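Local coordinates for protein hemolysins related proteins containing CBS domains (Klebsiella pneumoniae subsp. pneumoniae, PDB 3HF7) that is of unknown function but binds AMP between its paired CBS domains, as part of a longer membrane protein that may also bind flavin adenine dinucleotide, at residues 30-40 with 50-61; 1-9 with 82-91. All blocks are in the same frame, centred on the assembly; numbering follows the deposited sequence.

Interaction 1: 30-40 with 50-61; sequences LTHSPHGRIVL and SMLRVREAYRLM. With AMP (adenosine monophosphate), chain B.
Leu30, at the end of helix 23-31, reaches into the middle of the contact with both its methyls. With CG anti to the backbone N (chi1 -172°), it sends CD1 across Leu52 CD1 at about a right angle, while Leu30 CD2 lies 3.7 Å from Met61 SD and also meets Ala57 CB. Beside this apolar centre, Val54 CG2 packs on Ile38 CG1 at 3.7 Å, the two side chains again crossing steeply, and Leu40 rests on Leu52 CB. Outward, the Tyr58 hydroxyl gives a hydrogen bond to Leu30 O, 2.7 Å from OH. That same oxygen also accepts from Ser33 N, so two donors hold the carbonyl where the helix ends. Ser33 OG turns back to His35 O. Between the strands, Ile38 and Leu52 form an antiparallel hydrogen-bonded pair, and Val54 N to Gly36 O carries the ladder into the first turn of helix 54-61. On the sheet face of Val39 and Met51, Arg37 and Arg53 run side by side, Arg53 CG lying 3.3 Å from Arg37 CD, their guanidinium planes 87° apart; Arg53 NE forms a salt bridge with Asp77 OD2. The loop and the start of strand 37-41 bind AMP: His35 ND1 donates to O1P at 2.7 Å with its ring face over the adenine, Gly36 N donates to O2P, and Arg37 O accepts from N6. The hairpin 37-41/48-53 and helix 54-61 are part of the CBS-domain pair, with strand 16-18 beside strand 37-41, helix 69-75 against Leu40 and Leu52, and strand 102-106 against Arg37 and Met51.

Interaction 2: 1-9 with 82-91; sequences KVSVNDIMV and VPEGTPLSTQ. With AMP (adenosine monophosphate), chain B.
Val4 N donates to Thr86 O over 2.7 Å, meeting the oxygen nearly along its C=O axis, and this bond ties the start of helix 4-7 to the turn 83-86. Asn5 adds a side-chain bond: with CG beside its own backbone N (chi1 -56°), its OD1 accepts from Gly85 N at 2.7 Å, the donor tilted 28° from the carbonyl plane. A weak bond runs from Leu88 N to Val2 O at 3.4 Å. Ser3 and Asp6 form a capping box at the N terminus of the short helix: Asp6 OD2 takes the Ser3 amide at 2.7 Å, and Ser3 OG takes that of Asn5. The facing turn is type II, with Gly85 at positive phi, and it leads from strand 81-83 into helix 88-98, within the CBS domain. Thr86 OG1 bonds back to Pro83 O from above the carbonyl plane. The apolar part is small: Leu88 CD2 lies 3.5 Å from Val4 N and 3.6 Å from Ile7 CG1, while its CD1 meets Val2 CG1. Ile7 also packs on Ile121 of helix 118-126, and Val4 touches Val105 and Val116 of the neighbouring strands. At the far end of the segment, Val9 CG2 comes within 3.8 Å of AMP O2'.

From the N terminus the chain passes first through segment 1-9, which pairs with residues 82-91 much later in the chain to close interaction 2, a long loop with 72 residues between its segments. Within that loop the chain makes strand 16-18 and helix 23-31, and interaction 1 then closes a short loop between 30-40 and 50-61, so the two contacts nest and do not cross. Interaction 1 joins the hairpin and flanking helices of the three-stranded sheet; interaction 2 joins the N-terminal segment to the turn between strand 81-83, at the edge of the four-stranded sheet, and helix 88-98. Their centres lie 25 Å apart, yet both touch AMP, which sits between the two halves.

Interaction 1: 30-40 with 50-61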
# COMPACT_ATOMS: atom_id res chain seq x y z
N LEU A 30 2.14 4.75 12.80
CA LEU A 30 2.94 5.27 11.72
C LEU A 30 4.42 5.10 12.03
O LEU A 30 5.16 4.50 11.27
CB LEU A 30 2.59 6.73 11.51
CG LEU A 30 3.18 7.42 10.30
CD1 LEU A 30 2.58 6.81 9.07
CD2 LEU A 30 2.84 8.89 10.40
N THR A 31 4.84 5.61 13.19
CA THR A 31 6.24 5.52 13.60
C THR A 31 6.73 4.08 13.80
O THR A 31 7.93 3.84 13.77
CB THR A 31 6.50 6.35 14.88
OG1 THR A 31 5.71 5.84 15.95
CG2 THR A 31 6.14 7.81 14.65
N HIS A 32 5.81 3.14 14.02
CA HIS A 32 6.13 1.72 14.24
C HIS A 32 5.93 0.87 12.98
O HIS A 32 5.96 -0.36 13.06
CB HIS A 32 5.28 1.13 15.38
CG HIS A 32 5.72 1.56 16.74
ND1 HIS A 32 5.65 2.87 17.17
CD2 HIS A 32 6.25 0.86 17.77
CE1 HIS A 32 6.10 2.95 18.41
NE2 HIS A 32 6.48 1.75 18.80
N SER A 33 5.72 1.54 11.84
CA SER A 33 5.46 0.85 10.58
C SER A 33 6.60 -0.10 10.20
O SER A 33 7.74 0.34 10.08
CB SER A 33 5.22 1.87 9.46
OG SER A 33 5.17 1.24 8.19
N PRO A 34 6.30 -1.40 10.02
CA PRO A 34 7.36 -2.33 9.65
C PRO A 34 7.74 -2.28 8.17
O PRO A 34 8.61 -3.03 7.74
CB PRO A 34 6.77 -3.69 10.01
CG PRO A 34 5.31 -3.51 9.90
CD PRO A 34 5.04 -2.10 10.35
N HIS A 35 7.11 -1.39 7.40
CA HIS A 35 7.33 -1.32 5.94
C HIS A 35 7.43 0.10 5.40
O HIS A 35 7.04 1.06 6.07
CB HIS A 35 6.19 -2.03 5.21
CG HIS A 35 6.14 -3.50 5.49
ND1 HIS A 35 7.07 -4.38 4.98
CD2 HIS A 35 5.29 -4.24 6.24
CE1 HIS A 35 6.79 -5.60 5.39
NE2 HIS A 35 5.72 -5.54 6.16
N GLY A 36 7.90 0.23 4.17
CA GLY A 36 8.09 1.54 3.54
C GLY A 36 6.82 2.26 3.11
O GLY A 36 6.75 3.49 3.16
N ARG A 37 5.84 1.50 2.65
CA ARG A 37 4.52 2.06 2.32
C ARG A 37 3.46 1.37 3.19
O ARG A 37 3.63 0.22 3.58
CB ARG A 37 4.19 1.90 0.83
CG ARG A 37 5.37 1.93 -0.13
CD ARG A 37 5.64 3.32 -0.66
NE ARG A 37 5.24 3.56 -2.06
CZ ARG A 37 6.10 3.69 -3.08
NH1 ARG A 37 7.40 3.57 -2.82
NH2 ARG A 37 5.68 3.92 -4.33
N ILE A 38 2.38 2.07 3.50
CA ILE A 38 1.29 1.46 4.27
C ILE A 38 -0.04 2.05 3.88
O ILE A 38 -0.12 3.21 3.49
CB ILE A 38 1.44 1.64 5.79
CG1 ILE A 38 1.75 3.10 6.12
CG2 ILE A 38 2.48 0.67 6.34
CD1 ILE A 38 0.84 3.67 7.13
N VAL A 39 -1.10 1.24 4.02
CA VAL A 39 -2.42 1.62 3.55
C VAL A 39 -3.10 2.50 4.59
O VAL A 39 -3.09 2.19 5.79
CB VAL A 39 -3.31 0.39 3.19
CG1 VAL A 39 -4.61 0.82 2.53
CG2 VAL A 39 -2.57 -0.58 2.28
N LEU A 40 -3.68 3.60 4.13
CA LEU A 40 -4.58 4.40 4.94
C LEU A 40 -6.01 4.02 4.57
O LEU A 40 -6.38 4.04 3.39
CB LEU A 40 -4.34 5.89 4.70
CG LEU A 40 -2.93 6.44 4.99
CD1 LEU A 40 -2.89 7.95 4.69
CD2 LEU A 40 -2.46 6.14 6.43
N SER A 50 -5.70 5.51 0.56
CA SER A 50 -4.46 5.90 -0.08
C SER A 50 -3.29 5.06 0.39
O SER A 50 -3.39 4.30 1.35
CB SER A 50 -4.20 7.38 0.18
OG SER A 50 -4.41 7.67 1.55
N MET A 51 -2.17 5.18 -0.32
CA MET A 51 -0.95 4.49 0.04
C MET A 51 0.05 5.55 0.49
O MET A 51 0.28 6.53 -0.23
CB MET A 51 -0.43 3.68 -1.15
CG MET A 51 0.72 2.78 -0.83
SD MET A 51 0.28 1.29 0.08
CE MET A 51 -0.79 0.48 -1.13
N LEU A 52 0.60 5.39 1.68
CA LEU A 52 1.40 6.44 2.31
C LEU A 52 2.83 5.98 2.40
O LEU A 52 3.10 4.90 2.94
CB LEU A 52 0.85 6.74 3.71
CG LEU A 52 1.16 8.01 4.54
CD1 LEU A 52 2.12 7.72 5.69
CD2 LEU A 52 1.64 9.20 3.71
N ARG A 53 3.73 6.78 1.83
CA ARG A 53 5.15 6.47 1.95
C ARG A 53 5.55 6.91 3.32
O ARG A 53 5.53 8.09 3.64
CB ARG A 53 5.96 7.16 0.88
CG ARG A 53 5.65 6.60 -0.48
CD ARG A 53 6.27 7.38 -1.59
NE ARG A 53 5.48 8.55 -1.92
CZ ARG A 53 5.84 9.80 -1.64
NH1 ARG A 53 6.99 10.04 -1.02
NH2 ARG A 53 5.05 10.82 -1.98
N VAL A 54 5.86 5.93 4.16
CA VAL A 54 6.22 6.18 5.55
C VAL A 54 7.37 7.20 5.68
O VAL A 54 7.24 8.18 6.43
CB VAL A 54 6.56 4.84 6.27
CG1 VAL A 54 6.87 5.07 7.71
CG2 VAL A 54 5.38 3.90 6.18
N ARG A 55 8.45 6.98 4.93
CA ARG A 55 9.64 7.83 4.94
C ARG A 55 9.28 9.28 4.71
O ARG A 55 9.88 10.17 5.31
CB ARG A 55 10.65 7.38 3.88
CG ARG A 55 11.62 8.48 3.45
CD ARG A 55 12.98 7.91 3.08
NE ARG A 55 13.18 7.88 1.64
CZ ARG A 55 12.84 6.86 0.85
NH1 ARG A 55 12.24 5.75 1.35
NH2 ARG A 55 13.08 6.97 -0.45
N GLU A 56 8.30 9.51 3.85
CA GLU A 56 7.78 10.83 3.59
C GLU A 56 7.10 11.42 4.82
O GLU A 56 7.26 12.61 5.12
CB GLU A 56 6.76 10.74 2.47
CG GLU A 56 6.90 11.78 1.40
CD GLU A 56 7.51 13.05 1.91
OE1 GLU A 56 6.74 14.04 2.09
OE2 GLU A 56 8.74 13.06 2.14
N ALA A 57 6.32 10.60 5.51
CA ALA A 57 5.54 11.06 6.65
C ALA A 57 6.49 11.46 7.76
O ALA A 57 6.36 12.54 8.36
CB ALA A 57 4.60 9.96 7.11
N TYR A 58 7.46 10.58 8.02
CA TYR A 58 8.51 10.82 9.00
C TYR A 58 9.19 12.13 8.72
O TYR A 58 9.41 12.92 9.62
CB TYR A 58 9.55 9.72 8.89
CG TYR A 58 9.10 8.42 9.44
CD1 TYR A 58 7.80 8.25 9.92
CD2 TYR A 58 9.98 7.33 9.48
CE1 TYR A 58 7.38 7.03 10.44
CE2 TYR A 58 9.58 6.11 10.00
CZ TYR A 58 8.27 5.96 10.48
OH TYR A 58 7.86 4.75 10.99
N ARG A 59 9.53 12.34 7.45
CA ARG A 59 10.17 13.54 7.01
C ARG A 59 9.30 14.73 7.39
O ARG A 59 9.79 15.69 7.98
CB ARG A 59 10.40 13.50 5.49
CG ARG A 59 11.26 14.61 4.97
CD ARG A 59 11.09 14.78 3.47
NE ARG A 59 10.87 16.19 3.14
CZ ARG A 59 9.68 16.73 2.86
NH1 ARG A 59 9.59 18.03 2.57
NH2 ARG A 59 8.58 15.98 2.84
N LEU A 60 8.01 14.66 7.10
CA LEU A 60 7.12 15.79 7.38
C LEU A 60 6.98 16.05 8.87
O LEU A 60 6.90 17.21 9.32
CB LEU A 60 5.76 15.54 6.75
CG LEU A 60 5.84 15.55 5.22
CD1 LEU A 60 4.64 14.89 4.61
CD2 LEU A 60 6.00 16.97 4.71
N MET A 61 6.99 14.95 9.63
CA MET A 61 6.88 14.98 11.08
C MET A 61 8.03 15.75 11.71
O MET A 61 7.84 16.42 12.72
CB MET A 61 6.82 13.56 11.64
CG MET A 61 5.45 12.93 11.60
SD MET A 61 5.47 11.14 11.82
CE MET A 61 5.92 10.95 13.53
P AMP B . 9.57 -2.96 2.68
O1P AMP B . 9.44 -3.62 4.04
O2P AMP B . 8.63 -1.80 2.43
O3P AMP B . 10.97 -2.68 2.22
O5' AMP B . 9.10 -4.10 1.63
C5' AMP B . 9.44 -5.49 1.79
C4' AMP B . 8.31 -6.39 1.31
O4' AMP B . 7.30 -6.53 2.31
C3' AMP B . 7.60 -5.89 0.05
O3' AMP B . 8.15 -6.39 -1.18
C2' AMP B . 6.17 -6.36 0.23
O2' AMP B . 5.98 -7.63 -0.37
C1' AMP B . 5.99 -6.51 1.73
N9 AMP B . 5.18 -5.33 2.14
C8 AMP B . 5.47 -4.08 1.77
N7 AMP B . 4.57 -3.20 2.27
C5 AMP B . 3.67 -3.89 2.96
C6 AMP B . 2.46 -3.53 3.72
N6 AMP B . 2.07 -2.23 3.83
N1 AMP B . 1.78 -4.54 4.31
C2 AMP B . 2.17 -5.83 4.21
N3 AMP B . 3.27 -6.22 3.52
C4 AMP B . 4.06 -5.30 2.88

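Interaction 2: 1-9 with 82-91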
# COMPACT_ATOMS: atom_id res chain seq x y z
N LYS A 1 -0.07 -20.62 -15.93
CA LYS A 1 1.10 -19.71 -15.71
C LYS A 1 1.06 -19.14 -14.29
O LYS A 1 0.01 -19.13 -13.65
CB LYS A 1 1.14 -18.57 -16.76
N VAL A 2 2.21 -18.70 -13.77
CA VAL A 2 2.24 -18.12 -12.42
C VAL A 2 1.63 -16.70 -12.46
O VAL A 2 1.91 -15.92 -13.38
CB VAL A 2 3.67 -18.11 -11.78
CG1 VAL A 2 3.58 -17.78 -10.26
CG2 VAL A 2 4.38 -19.48 -11.98
N SER A 3 0.79 -16.39 -11.47
CA SER A 3 0.02 -15.15 -11.47
C SER A 3 0.25 -14.32 -10.22
O SER A 3 0.81 -14.79 -9.22
CB SER A 3 -1.48 -15.45 -11.60
OG SER A 3 -2.09 -15.53 -10.31
N VAL A 4 -0.23 -13.08 -10.28
CA VAL A 4 -0.15 -12.17 -9.17
C VAL A 4 -0.64 -12.81 -7.86
O VAL A 4 -0.09 -12.56 -6.78
CB VAL A 4 -0.91 -10.86 -9.51
CG1 VAL A 4 -2.04 -10.58 -8.55
CG2 VAL A 4 0.05 -9.70 -9.61
N ASN A 5 -1.65 -13.68 -7.98
CA ASN A 5 -2.27 -14.33 -6.82
C ASN A 5 -1.27 -15.15 -6.03
O ASN A 5 -1.39 -15.29 -4.81
CB ASN A 5 -3.44 -15.23 -7.26
CG ASN A 5 -4.50 -14.49 -8.07
OD1 ASN A 5 -4.56 -13.26 -8.09
ND2 ASN A 5 -5.36 -15.26 -8.74
N ASP A 6 -0.26 -15.67 -6.73
CA ASP A 6 0.71 -16.57 -6.12
C ASP A 6 1.71 -15.88 -5.20
O ASP A 6 2.25 -16.51 -4.29
CB ASP A 6 1.40 -17.38 -7.19
CG ASP A 6 0.40 -18.15 -8.02
OD1 ASP A 6 -0.37 -18.93 -7.42
OD2 ASP A 6 0.37 -17.95 -9.26
N ILE A 7 1.93 -14.58 -5.42
CA ILE A 7 3.01 -13.86 -4.72
C ILE A 7 2.59 -12.67 -3.87
O ILE A 7 3.38 -12.18 -3.06
CB ILE A 7 4.16 -13.46 -5.68
CG1 ILE A 7 3.61 -12.78 -6.94
CG2 ILE A 7 4.93 -14.70 -6.09
CD1 ILE A 7 3.81 -11.33 -6.97
N MET A 8 1.36 -12.20 -4.06
CA MET A 8 0.83 -11.11 -3.24
C MET A 8 0.91 -11.46 -1.74
O MET A 8 0.88 -12.63 -1.37
CB MET A 8 -0.62 -10.81 -3.62
CG MET A 8 -1.55 -11.96 -3.34
SD MET A 8 -3.28 -11.61 -3.63
CE MET A 8 -3.31 -11.35 -5.36
N VAL A 9 1.02 -10.44 -0.89
CA VAL A 9 0.86 -10.61 0.56
C VAL A 9 -0.65 -10.68 0.81
O VAL A 9 -1.39 -9.80 0.35
CB VAL A 9 1.47 -9.41 1.33
CG1 VAL A 9 1.09 -9.45 2.81
CG2 VAL A 9 2.98 -9.38 1.17
N VAL A 82 -4.59 -3.50 -9.00
CA VAL A 82 -4.24 -4.58 -9.94
C VAL A 82 -5.33 -5.66 -9.89
O VAL A 82 -5.59 -6.22 -8.83
CB VAL A 82 -2.91 -5.26 -9.51
CG1 VAL A 82 -2.60 -6.46 -10.40
CG2 VAL A 82 -1.78 -4.26 -9.54
N PRO A 83 -5.94 -5.99 -11.05
CA PRO A 83 -6.95 -7.05 -11.03
C PRO A 83 -6.42 -8.37 -10.46
O PRO A 83 -5.22 -8.67 -10.57
CB PRO A 83 -7.30 -7.23 -12.51
CG PRO A 83 -6.96 -5.94 -13.14
CD PRO A 83 -5.75 -5.44 -12.40
N GLU A 84 -7.30 -9.13 -9.82
CA GLU A 84 -6.98 -10.48 -9.38
C GLU A 84 -6.54 -11.34 -10.57
O GLU A 84 -7.15 -11.30 -11.64
CB GLU A 84 -8.20 -11.11 -8.70
CG GLU A 84 -8.23 -12.64 -8.65
CD GLU A 84 -8.99 -13.27 -9.83
OE1 GLU A 84 -8.41 -14.15 -10.52
OE2 GLU A 84 -10.18 -12.91 -10.06
N GLY A 85 -5.47 -12.11 -10.37
CA GLY A 85 -5.05 -13.10 -11.35
C GLY A 85 -4.30 -12.56 -12.54
O GLY A 85 -4.03 -13.28 -13.50
N THR A 86 -3.96 -11.27 -12.50
CA THR A 86 -3.10 -10.71 -13.51
C THR A 86 -1.79 -11.51 -13.46
O THR A 86 -1.25 -11.77 -12.38
CB THR A 86 -2.90 -9.20 -13.28
OG1 THR A 86 -4.14 -8.53 -13.56
CG2 THR A 86 -1.83 -8.62 -14.19
N PRO A 87 -1.30 -11.94 -14.64
CA PRO A 87 -0.10 -12.77 -14.68
C PRO A 87 1.15 -11.94 -14.45
O PRO A 87 1.21 -10.78 -14.89
CB PRO A 87 -0.11 -13.35 -16.11
CG PRO A 87 -1.43 -12.91 -16.72
CD PRO A 87 -1.86 -11.70 -15.98
N LEU A 88 2.12 -12.53 -13.77
CA LEU A 88 3.35 -11.83 -13.39
C LEU A 88 3.99 -11.13 -14.58
O LEU A 88 4.49 -10.01 -14.47
CB LEU A 88 4.34 -12.80 -12.75
CG LEU A 88 3.90 -13.47 -11.46
CD1 LEU A 88 5.08 -14.14 -10.76
CD2 LEU A 88 3.24 -12.46 -10.54
N SER A 89 3.95 -11.82 -15.71
CA SER A 89 4.50 -11.32 -16.96
C SER A 89 3.88 -9.97 -17.30
O SER A 89 4.60 -8.96 -17.44
CB SER A 89 4.23 -12.33 -18.09
OG SER A 89 4.04 -13.63 -17.55
N THR A 90 2.54 -9.94 -17.39
CA THR A 90 1.81 -8.74 -17.77
C THR A 90 2.04 -7.62 -16.76
O THR A 90 2.27 -6.47 -17.15
CB THR A 90 0.30 -9.00 -17.90
OG1 THR A 90 0.08 -10.34 -18.35
CG2 THR A 90 -0.33 -8.01 -18.89
N GLN A 91 1.97 -7.96 -15.47
CA GLN A 91 2.14 -6.95 -14.42
C GLN A 91 3.53 -6.31 -14.49
O GLN A 91 3.64 -5.10 -14.30
CB GLN A 91 1.86 -7.52 -13.03
CG GLN A 91 1.62 -6.46 -11.96
CD GLN A 91 0.59 -5.40 -12.35
OE1 GLN A 91 0.85 -4.21 -12.23
NE2 GLN A 91 -0.57 -5.83 -12.82
P AMP B . 9.57 -2.96 2.68
O1P AMP B . 9.44 -3.62 4.04
O2P AMP B . 8.63 -1.80 2.43
O3P AMP B . 10.97 -2.68 2.22
O5' AMP B . 9.10 -4.10 1.63
C5' AMP B . 9.44 -5.49 1.79
C4' AMP B . 8.31 -6.39 1.31
O4' AMP B . 7.30 -6.53 2.31
C3' AMP B . 7.60 -5.89 0.05
O3' AMP B . 8.15 -6.39 -1.18
C2' AMP B . 6.17 -6.36 0.23
O2' AMP B . 5.98 -7.63 -0.37
C1' AMP B . 5.99 -6.51 1.73
N9 AMP B . 5.18 -5.33 2.14
C8 AMP B . 5.47 -4.08 1.77
N7 AMP B . 4.57 -3.20 2.27
C5 AMP B . 3.67 -3.89 2.96
C6 AMP B . 2.46 -3.53 3.72
N6 AMP B . 2.07 -2.23 3.83
N1 AMP B . 1.78 -4.54 4.31
C2 AMP B . 2.17 -5.83 4.21
N3 AMP B . 3.27 -6.22 3.52
C4 AMP B . 4.06 -5.30 2.88